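Local structure of small heat shock protein hsp20 family (Sulfolobus solfataricus, 4RZK) at residues Glu6-Ile20 and Lys50-Ala64. The protein probably binds unfolding proteins as a small heat shock chaperone of the stress response, the chain here being its alpha-crystallin domain. Residues are numbered along the deposited sequence; the frame is centred on the assembly and turned at random.
Sequences EREPLADVIEKGDEI and KSEDRQYYKEIDLPA
Arg7 pairs in parallel with Tyr56 of strand 55-61 through two backbone hydrogen bonds, Arg7 N to Gln55 O at 2.9 Å and Tyr57 N to Arg7 O at 3.2 Å; beyond Glu8 the backbones part (Val13 CA to Leu62 CA 8.0 Å) and side chains make most of the contact. Tyr56 lies alongside Arg7, its CE1 over the centre of one guanidinium face, the planes 50° apart. Its hydroxyl is hydrogen-bonded to Pro27 O. Pro9 CG lies against Lys58 CB at 3.4 Å. With CG anti to the backbone N (chi1 175°) and bends from chi2 onward, the lysine chain runs past Glu8 CG and brings CE to 3.8 Å from Ala11 CB; NZ forms a salt bridge with Glu8 OE1 at 3.4 Å, its hydrogen bond weak. Were an alanine here, the Glu8 carboxylate would probably lose its mate and Ala11 CB its contact with the lysine chain. Farther along, Ile20 CD1 (3.6 Å from Pro63 CG) and Val13 CG2 pack on the Pro63 ring at the margin of the apolar core of this immunoglobulin-like beta-sandwich, with Glu15 over it. Arg7 and Arg54 both salt-bridge Glu25 of the second subunit, which probably offsets their like charges at the dimer interface.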
ATOM      1  N   GLU A   6      -4.224  -7.904  12.929  1.00 52.00           N
ATOM      2  CA  GLU A   6      -3.089  -8.173  12.073  1.00 46.47           C
ATOM      3  C   GLU A   6      -3.575  -8.562  10.690  1.00 53.02           C
ATOM      4  O   GLU A   6      -4.596  -9.209  10.551  1.00 45.00           O
ATOM      5  CB  GLU A   6      -2.255  -9.292  12.670  1.00 50.15           C
ATOM      6  CG  GLU A   6      -0.863  -9.416  12.099  1.00 55.92           C
ATOM      7  CD  GLU A   6       0.122  -9.960  13.100  1.00 59.07           C
ATOM      8  OE1 GLU A   6       0.210 -11.186  13.228  1.00 61.16           O
ATOM      9  OE2 GLU A   6       0.806  -9.163  13.757  1.00 67.98           O
ATOM     10  N   ARG A   7      -2.834  -8.173   9.666  1.00 53.83           N
ATOM     11  CA  ARG A   7      -3.247  -8.405   8.293  1.00 50.94           C
ATOM     12  C   ARG A   7      -2.155  -9.100   7.522  1.00 47.72           C
ATOM     13  O   ARG A   7      -0.999  -8.963   7.839  1.00 49.58           O
ATOM     14  CB  ARG A   7      -3.561  -7.081   7.606  1.00 50.18           C
ATOM     15  CG  ARG A   7      -4.873  -6.450   8.005  1.00 43.25           C
ATOM     16  CD  ARG A   7      -4.878  -4.988   7.647  1.00 47.66           C
ATOM     17  NE  ARG A   7      -4.761  -4.793   6.214  1.00 46.66           N
ATOM     18  CZ  ARG A   7      -4.768  -3.611   5.629  1.00 44.66           C
ATOM     19  NH1 ARG A   7      -4.899  -2.528   6.356  1.00 46.01           N
ATOM     20  NH2 ARG A   7      -4.653  -3.517   4.327  1.00 40.75           N
ATOM     21  N   GLU A   8      -2.524  -9.817   6.481  1.00 47.83           N
ATOM     22  CA  GLU A   8      -1.532 -10.458   5.661  1.00 45.45           C
ATOM     23  C   GLU A   8      -1.369  -9.639   4.410  1.00 48.53           C
ATOM     24  O   GLU A   8      -2.302  -9.449   3.664  1.00 43.81           O
ATOM     25  CB  GLU A   8      -1.984 -11.858   5.316  1.00 49.28           C
ATOM     26  CG  GLU A   8      -1.100 -12.570   4.330  1.00 48.37           C
ATOM     27  CD  GLU A   8      -1.444 -14.026   4.234  1.00 56.54           C
ATOM     28  OE1 GLU A   8      -1.922 -14.464   3.182  1.00 59.94           O
ATOM     29  OE2 GLU A   8      -1.251 -14.730   5.226  1.00 65.28           O
ATOM     30  N   PRO A   9      -0.158  -9.158   4.199  1.00 52.21           N
ATOM     31  CA  PRO A   9       0.155  -8.236   3.119  1.00 48.59           C
ATOM     32  C   PRO A   9       0.102  -8.882   1.760  1.00 49.29           C
ATOM     33  O   PRO A   9       0.354 -10.062   1.649  1.00 53.85           O
ATOM     34  CB  PRO A   9       1.589  -7.820   3.431  1.00 43.53           C
ATOM     35  CG  PRO A   9       2.115  -8.860   4.341  1.00 42.99           C
ATOM     36  CD  PRO A   9       0.948  -9.277   5.151  1.00 49.80           C
ATOM     37  N   LEU A  10      -0.229  -8.115   0.736  1.00 51.31           N
ATOM     38  CA  LEU A  10      -0.147  -8.631  -0.603  1.00 45.21           C
ATOM     39  C   LEU A  10       1.317  -8.805  -0.911  1.00 50.45           C
ATOM     40  O   LEU A  10       2.099  -7.895  -0.739  1.00 46.74           O
ATOM     41  CB  LEU A  10      -0.747  -7.645  -1.586  1.00 52.37           C
ATOM     42  CG  LEU A  10      -2.199  -7.220  -1.420  1.00 59.42           C
ATOM     43  CD1 LEU A  10      -2.580  -6.316  -2.569  1.00 56.50           C
ATOM     44  CD2 LEU A  10      -3.130  -8.413  -1.375  1.00 53.58           C
ATOM     45  N   ALA A  11       1.678  -9.984  -1.384  1.00 53.66           N
ATOM     46  CA  ALA A  11       3.059 -10.298  -1.660  1.00 51.06           C
ATOM     47  C   ALA A  11       3.182 -11.049  -2.962  1.00 55.24           C
ATOM     48  O   ALA A  11       2.385 -11.916  -3.251  1.00 67.95           O
ATOM     49  CB  ALA A  11       3.630 -11.123  -0.530  1.00 44.68           C
ATOM     50  N   ASP A  12       4.192 -10.725  -3.746  1.00 55.99           N
ATOM     51  CA  ASP A  12       4.478 -11.497  -4.929  1.00 61.06           C
ATOM     52  C   ASP A  12       5.926 -11.897  -4.911  1.00 58.32           C
ATOM     53  O   ASP A  12       6.788 -11.064  -4.752  1.00 60.33           O
ATOM     54  CB  ASP A  12       4.191 -10.681  -6.173  1.00 69.04           C
ATOM     55  CG  ASP A  12       4.107 -11.529  -7.405  1.00 75.93           C
ATOM     56  OD1 ASP A  12       4.347 -10.999  -8.501  1.00 83.08           O
ATOM     57  OD2 ASP A  12       3.803 -12.726  -7.278  1.00 76.23           O
ATOM     58  N   VAL A  13       6.206 -13.171  -5.097  1.00 62.26           N
ATOM     59  CA  VAL A  13       7.592 -13.573  -5.141  1.00 59.75           C
ATOM     60  C   VAL A  13       7.977 -14.023  -6.536  1.00 60.36           C
ATOM     61  O   VAL A  13       7.314 -14.846  -7.140  1.00 58.99           O
ATOM     62  CB  VAL A  13       7.899 -14.661  -4.111  1.00 56.95           C
ATOM     63  CG1 VAL A  13       6.684 -15.524  -3.873  1.00 56.70           C
ATOM     64  CG2 VAL A  13       9.074 -15.495  -4.563  1.00 64.17           C
ATOM     65  N   ILE A  14       9.013 -13.406  -7.073  1.00 63.97           N
ATOM     66  CA  ILE A  14       9.478 -13.724  -8.398  1.00 66.70           C
ATOM     67  C   ILE A  14      10.958 -14.044  -8.349  1.00 69.70           C
ATOM     68  O   ILE A  14      11.735 -13.307  -7.777  1.00 66.58           O
ATOM     69  CB  ILE A  14       9.255 -12.545  -9.344  1.00 63.92           C
ATOM     70  CG1 ILE A  14       8.245 -12.913 -10.424  1.00 77.56           C
ATOM     71  CG2 ILE A  14      10.568 -12.121  -9.962  1.00 72.81           C
ATOM     72  CD1 ILE A  14       8.677 -14.059 -11.311  1.00 77.90           C
ATOM     73  N   GLU A  15      11.348 -15.150  -8.958  1.00 77.14           N
ATOM     74  CA  GLU A  15      12.745 -15.528  -8.971  1.00 83.98           C
ATOM     75  C   GLU A  15      13.280 -15.488 -10.384  1.00 89.06           C
ATOM     76  O   GLU A  15      12.707 -16.080 -11.286  1.00 84.72           O
ATOM     77  CB  GLU A  15      12.932 -16.928  -8.391  1.00 78.54           C
ATOM     78  CG  GLU A  15      13.071 -18.015  -9.432  1.00 80.28           C
ATOM     79  CD  GLU A  15      12.418 -19.312  -9.011  1.00 87.48           C
ATOM     80  OE1 GLU A  15      13.105 -20.166  -8.433  1.00 88.93           O
ATOM     81  OE2 GLU A  15      11.218 -19.485  -9.263  1.00 88.66           O
ATOM     82  N   LYS A  16      14.372 -14.761 -10.570  1.00 88.73           N
ATOM     83  CA  LYS A  16      15.100 -14.781 -11.821  1.00 92.01           C
ATOM     84  C   LYS A  16      16.576 -15.033 -11.565  1.00 92.44           C
ATOM     85  O   LYS A  16      17.212 -14.321 -10.801  1.00 90.79           O
ATOM     86  CB  LYS A  16      14.897 -13.474 -12.582  1.00 92.09           C
ATOM     87  CG  LYS A  16      15.999 -12.453 -12.391  1.00 91.33           C
ATOM     88  CD  LYS A  16      15.865 -11.318 -13.396  1.00101.81           C
ATOM     89  CE  LYS A  16      15.513 -10.002 -12.719  1.00 97.16           C
ATOM     90  NZ  LYS A  16      14.345  -9.339 -13.362  1.00 97.35           N
ATOM     91  N   GLY A  17      17.118 -16.046 -12.216  1.00 93.94           N
ATOM     92  CA  GLY A  17      18.526 -16.344 -12.099  1.00 90.85           C
ATOM     93  C   GLY A  17      18.993 -16.578 -10.687  1.00 89.49           C
ATOM     94  O   GLY A  17      18.391 -17.329  -9.937  1.00 91.96           O
ATOM     95  N   ASP A  18      20.093 -15.929 -10.341  1.00 92.51           N
ATOM     96  CA  ASP A  18      20.700 -16.035  -9.026  1.00 90.87           C
ATOM     97  C   ASP A  18      19.778 -15.494  -7.949  1.00 84.85           C
ATOM     98  O   ASP A  18      19.668 -16.056  -6.868  1.00 77.85           O
ATOM     99  CB  ASP A  18      21.995 -15.219  -9.019  1.00 88.58           C
ATOM    100  CG  ASP A  18      23.100 -15.880  -8.233  1.00 95.99           C
ATOM    101  OD1 ASP A  18      23.070 -17.118  -8.100  1.00100.71           O
ATOM    102  OD2 ASP A  18      24.001 -15.160  -7.754  1.00 93.31           O
ATOM    103  N   GLU A  19      19.144 -14.373  -8.257  1.00 83.91           N
ATOM    104  CA  GLU A  19      18.311 -13.650  -7.310  1.00 79.11           C
ATOM    105  C   GLU A  19      16.893 -14.171  -7.182  1.00 79.09           C
ATOM    106  O   GLU A  19      16.335 -14.723  -8.118  1.00 79.76           O
ATOM    107  CB  GLU A  19      18.278 -12.171  -7.675  1.00 77.03           C
ATOM    108  CG  GLU A  19      19.607 -11.464  -7.508  1.00 72.93           C
ATOM    109  CD  GLU A  19      19.625 -10.094  -8.148  1.00 77.32           C
ATOM    110  OE1 GLU A  19      18.744  -9.806  -8.975  1.00 75.08           O
ATOM    111  OE2 GLU A  19      20.527  -9.301  -7.821  1.00 80.16           O
ATOM    112  N   ILE A  20      16.321 -13.980  -6.002  1.00 75.99           N
ATOM    113  CA  ILE A  20      14.892 -14.086  -5.799  1.00 74.62           C
ATOM    114  C   ILE A  20      14.425 -12.741  -5.278  1.00 68.49           C
ATOM    115  O   ILE A  20      14.982 -12.212  -4.338  1.00 65.89           O
ATOM    116  CB  ILE A  20      14.528 -15.142  -4.756  1.00 67.12           C
ATOM    117  CG1 ILE A  20      14.627 -16.538  -5.343  1.00 65.77           C
ATOM    118  CG2 ILE A  20      13.112 -14.919  -4.271  1.00 64.51           C
ATOM    119  CD1 ILE A  20      14.051 -17.600  -4.441  1.00 67.45           C
ATOM    120  N   LYS A  50       4.868  -3.025  11.674  1.00 51.57           N
ATOM    121  CA  LYS A  50       4.029  -2.495  12.745  1.00 59.68           C
ATOM    122  C   LYS A  50       3.885  -0.978  12.765  1.00 59.42           C
ATOM    123  O   LYS A  50       4.848  -0.250  12.659  1.00 65.25           O
ATOM    124  CB  LYS A  50       4.553  -2.959  14.098  1.00 59.72           C
ATOM    125  CG  LYS A  50       3.594  -3.839  14.866  1.00 60.92           C
ATOM    126  CD  LYS A  50       4.327  -5.025  15.459  1.00 63.31           C
ATOM    127  CE  LYS A  50       3.576  -6.314  15.203  1.00 70.68           C
ATOM    128  NZ  LYS A  50       2.410  -6.442  16.116  1.00 75.12           N
ATOM    129  N   SER A  51       2.665  -0.512  12.930  1.00 53.69           N
ATOM    130  CA  SER A  51       2.397   0.901  13.073  1.00 61.22           C
ATOM    131  C   SER A  51       1.095   0.963  13.835  1.00 62.05           C
ATOM    132  O   SER A  51       0.417  -0.037  13.940  1.00 62.98           O
ATOM    133  CB  SER A  51       2.298   1.575  11.713  1.00 56.90           C
ATOM    134  OG  SER A  51       0.985   1.992  11.446  1.00 58.27           O
ATOM    135  N   GLU A  52       0.749   2.101  14.411  1.00 56.25           N
ATOM    136  CA  GLU A  52      -0.419   2.119  15.267  1.00 63.33           C
ATOM    137  C   GLU A  52      -1.690   1.769  14.533  1.00 66.49           C
ATOM    138  O   GLU A  52      -2.490   0.978  14.995  1.00 69.41           O
ATOM    139  CB  GLU A  52      -0.601   3.514  15.841  1.00 68.61           C
ATOM    140  CG  GLU A  52       0.155   3.775  17.121  1.00 73.89           C
ATOM    141  CD  GLU A  52      -0.314   5.034  17.795  1.00 74.72           C
ATOM    142  OE1 GLU A  52      -1.352   4.980  18.476  1.00 81.42           O
ATOM    143  OE2 GLU A  52       0.344   6.074  17.634  1.00 77.61           O
ATOM    144  N   ASP A  53      -1.886   2.380  13.384  1.00 62.23           N
ATOM    145  CA  ASP A  53      -3.051   2.091  12.581  1.00 62.95           C
ATOM    146  C   ASP A  53      -3.080   0.712  11.948  1.00 61.00           C
ATOM    147  O   ASP A  53      -4.115   0.072  11.920  1.00 64.34           O
ATOM    148  CB  ASP A  53      -3.264   3.189  11.559  1.00 67.91           C
ATOM    149  CG  ASP A  53      -3.459   4.532  12.204  1.00 74.76           C
ATOM    150  OD1 ASP A  53      -4.519   4.742  12.812  1.00 75.60           O
ATOM    151  OD2 ASP A  53      -2.548   5.371  12.120  1.00 80.64           O
ATOM    152  N   ARG A  54      -1.944   0.258  11.440  1.00 57.24           N
ATOM    153  CA  ARG A  54      -1.882  -0.980  10.681  1.00 57.10           C
ATOM    154  C   ARG A  54      -0.749  -1.906  11.087  1.00 56.33           C
ATOM    155  O   ARG A  54       0.361  -1.462  11.289  1.00 55.17           O
ATOM    156  CB  ARG A  54      -1.805  -0.660   9.193  1.00 52.37           C
ATOM    157  CG  ARG A  54      -3.169  -0.471   8.569  1.00 56.04           C
ATOM    158  CD  ARG A  54      -3.106   0.300   7.277  1.00 56.33           C
ATOM    159  NE  ARG A  54      -3.303   1.719   7.494  1.00 61.61           N
ATOM    160  CZ  ARG A  54      -4.399   2.369   7.155  1.00 59.96           C
ATOM    161  NH1 ARG A  54      -4.502   3.660   7.388  1.00 56.50           N
ATOM    162  NH2 ARG A  54      -5.393   1.723   6.588  1.00 65.01           N
ATOM    163  N   GLN A  55      -1.036  -3.194  11.212  1.00 48.19           N
ATOM    164  CA  GLN A  55       0.003  -4.169  11.502  1.00 52.33           C
ATOM    165  C   GLN A  55      -0.019  -5.374  10.552  1.00 50.98           C
ATOM    166  O   GLN A  55      -1.069  -5.913  10.289  1.00 50.63           O
ATOM    167  CB  GLN A  55      -0.048  -4.587  12.976  1.00 52.81           C
ATOM    168  CG  GLN A  55      -1.436  -4.765  13.576  1.00 56.35           C
ATOM    169  CD  GLN A  55      -2.101  -3.468  13.961  1.00 55.64           C
ATOM    170  OE1 GLN A  55      -1.519  -2.637  14.633  1.00 55.93           O
ATOM    171  NE2 GLN A  55      -3.332  -3.295  13.534  1.00 59.21           N
ATOM    172  N   TYR A  56       1.135  -5.769  10.029  1.00 47.01           N
ATOM    173  CA  TYR A  56       1.204  -6.872   9.081  1.00 45.71           C
ATOM    174  C   TYR A  56       2.204  -7.927   9.493  1.00 45.65           C
ATOM    175  O   TYR A  56       3.233  -7.617  10.047  1.00 46.13           O
ATOM    176  CB  TYR A  56       1.611  -6.395   7.692  1.00 45.21           C
ATOM    177  CG  TYR A  56       0.920  -5.174   7.153  1.00 47.40           C
ATOM    178  CD1 TYR A  56      -0.036  -5.283   6.172  1.00 47.35           C
ATOM    179  CD2 TYR A  56       1.263  -3.915   7.582  1.00 46.60           C
ATOM    180  CE1 TYR A  56      -0.655  -4.171   5.658  1.00 45.84           C
ATOM    181  CE2 TYR A  56       0.651  -2.803   7.070  1.00 47.84           C
ATOM    182  CZ  TYR A  56      -0.309  -2.940   6.110  1.00 45.87           C
ATOM    183  OH  TYR A  56      -0.924  -1.835   5.590  1.00 48.74           O
ATOM    184  N   TYR A  57       1.875  -9.178   9.211  1.00 47.90           N
ATOM    185  CA  TYR A  57       2.814 -10.277   9.293  1.00 49.09           C
ATOM    186  C   TYR A  57       2.623 -11.184   8.099  1.00 46.11           C
ATOM    187  O   TYR A  57       1.511 -11.519   7.759  1.00 46.91           O
ATOM    188  CB  TYR A  57       2.615 -11.050  10.591  1.00 53.65           C
ATOM    189  CG  TYR A  57       3.447 -12.292  10.733  1.00 56.66           C
ATOM    190  CD1 TYR A  57       4.641 -12.276  11.425  1.00 59.12           C
ATOM    191  CD2 TYR A  57       3.028 -13.487  10.198  1.00 59.49           C
ATOM    192  CE1 TYR A  57       5.399 -13.419  11.564  1.00 55.88           C
ATOM    193  CE2 TYR A  57       3.781 -14.627  10.330  1.00 62.28           C
ATOM    194  CZ  TYR A  57       4.962 -14.584  11.013  1.00 60.69           C
ATOM    195  OH  TYR A  57       5.697 -15.723  11.135  1.00 62.46           O
ATOM    196  N   LYS A  58       3.709 -11.580   7.457  1.00 53.91           N
ATOM    197  CA  LYS A  58       3.630 -12.547   6.379  1.00 53.55           C
ATOM    198  C   LYS A  58       4.793 -13.508   6.427  1.00 57.85           C
ATOM    199  O   LYS A  58       5.887 -13.137   6.791  1.00 56.95           O
ATOM    200  CB  LYS A  58       3.609 -11.850   5.028  1.00 52.59           C
ATOM    201  CG  LYS A  58       3.641 -12.794   3.849  1.00 51.30           C
ATOM    202  CD  LYS A  58       2.253 -13.268   3.486  1.00 52.97           C
ATOM    203  CE  LYS A  58       2.114 -13.485   1.995  1.00 50.60           C
ATOM    204  NZ  LYS A  58       1.157 -14.571   1.691  1.00 58.53           N
ATOM    205  N   GLU A  59       4.555 -14.750   6.051  1.00 58.35           N
ATOM    206  CA  GLU A  59       5.640 -15.691   5.909  1.00 59.27           C
ATOM    207  C   GLU A  59       5.552 -16.360   4.559  1.00 62.18           C
ATOM    208  O   GLU A  59       4.486 -16.755   4.123  1.00 62.19           O
ATOM    209  CB  GLU A  59       5.676 -16.679   7.065  1.00 57.40           C
ATOM    210  CG  GLU A  59       5.000 -18.008   6.833  1.00 65.29           C
ATOM    211  CD  GLU A  59       4.968 -18.834   8.096  1.00 76.55           C
ATOM    212  OE1 GLU A  59       4.391 -19.933   8.078  1.00 80.88           O
ATOM    213  OE2 GLU A  59       5.519 -18.372   9.110  1.00 67.04           O
ATOM    214  N   ILE A  60       6.683 -16.440   3.880  1.00 61.26           N
ATOM    215  CA  ILE A  60       6.726 -16.940   2.529  1.00 63.69           C
ATOM    216  C   ILE A  60       7.639 -18.125   2.415  1.00 65.88           C
ATOM    217  O   ILE A  60       8.758 -18.088   2.890  1.00 67.07           O
ATOM    218  CB  ILE A  60       7.287 -15.893   1.575  1.00 61.47           C
ATOM    219  CG1 ILE A  60       6.267 -14.791   1.325  1.00 54.79           C
ATOM    220  CG2 ILE A  60       7.692 -16.554   0.278  1.00 54.47           C
ATOM    221  CD1 ILE A  60       6.687 -13.458   1.886  1.00 52.03           C
ATOM    222  N   ASP A  61       7.169 -19.167   1.752  1.00 65.40           N
ATOM    223  CA  ASP A  61       8.008 -20.305   1.478  1.00 67.16           C
ATOM    224  C   ASP A  61       8.662 -20.033   0.153  1.00 67.72           C
ATOM    225  O   ASP A  61       7.999 -19.896  -0.853  1.00 66.41           O
ATOM    226  CB  ASP A  61       7.167 -21.569   1.385  1.00 67.98           C
ATOM    227  CG  ASP A  61       6.320 -21.792   2.611  1.00 78.83           C
ATOM    228  OD1 ASP A  61       6.855 -22.263   3.630  1.00 80.25           O
ATOM    229  OD2 ASP A  61       5.115 -21.496   2.562  1.00 80.62           O
ATOM    230  N   LEU A  62       9.978 -19.953   0.163  1.00 65.52           N
ATOM    231  CA  LEU A  62      10.748 -19.651  -1.022  1.00 66.97           C
ATOM    232  C   LEU A  62      10.943 -20.842  -1.941  1.00 72.58           C
ATOM    233  O   LEU A  62      11.004 -21.970  -1.494  1.00 74.13           O
ATOM    234  CB  LEU A  62      12.084 -19.053  -0.618  1.00 73.73           C
ATOM    235  CG  LEU A  62      11.955 -17.785   0.214  1.00 67.13           C
ATOM    236  CD1 LEU A  62      13.245 -17.485   0.945  1.00 67.07           C
ATOM    237  CD2 LEU A  62      11.556 -16.621  -0.666  1.00 60.75           C
ATOM    238  N   PRO A  63      11.053 -20.572  -3.231  1.00 71.98           N
ATOM    239  CA  PRO A  63      11.306 -21.607  -4.230  1.00 79.01           C
ATOM    240  C   PRO A  63      12.649 -22.279  -4.019  1.00 79.92           C
ATOM    241  O   PRO A  63      12.775 -23.455  -4.302  1.00 87.85           O
ATOM    242  CB  PRO A  63      11.282 -20.845  -5.554  1.00 78.45           C
ATOM    243  CG  PRO A  63      11.044 -19.414  -5.213  1.00 74.00           C
ATOM    244  CD  PRO A  63      10.460 -19.384  -3.843  1.00 68.73           C
ATOM    245  N   ALA A  64      13.631 -21.545  -3.516  1.00 81.49           N
ATOM    246  CA  ALA A  64      14.942 -22.120  -3.259  1.00 84.34           C
ATOM    247  C   ALA A  64      15.552 -21.589  -1.979  1.00 86.89           C
ATOM    248  O   ALA A  64      15.236 -20.496  -1.548  1.00 85.13           O
ATOM    249  CB  ALA A  64      15.870 -21.850  -4.423  1.00 82.85           C
TER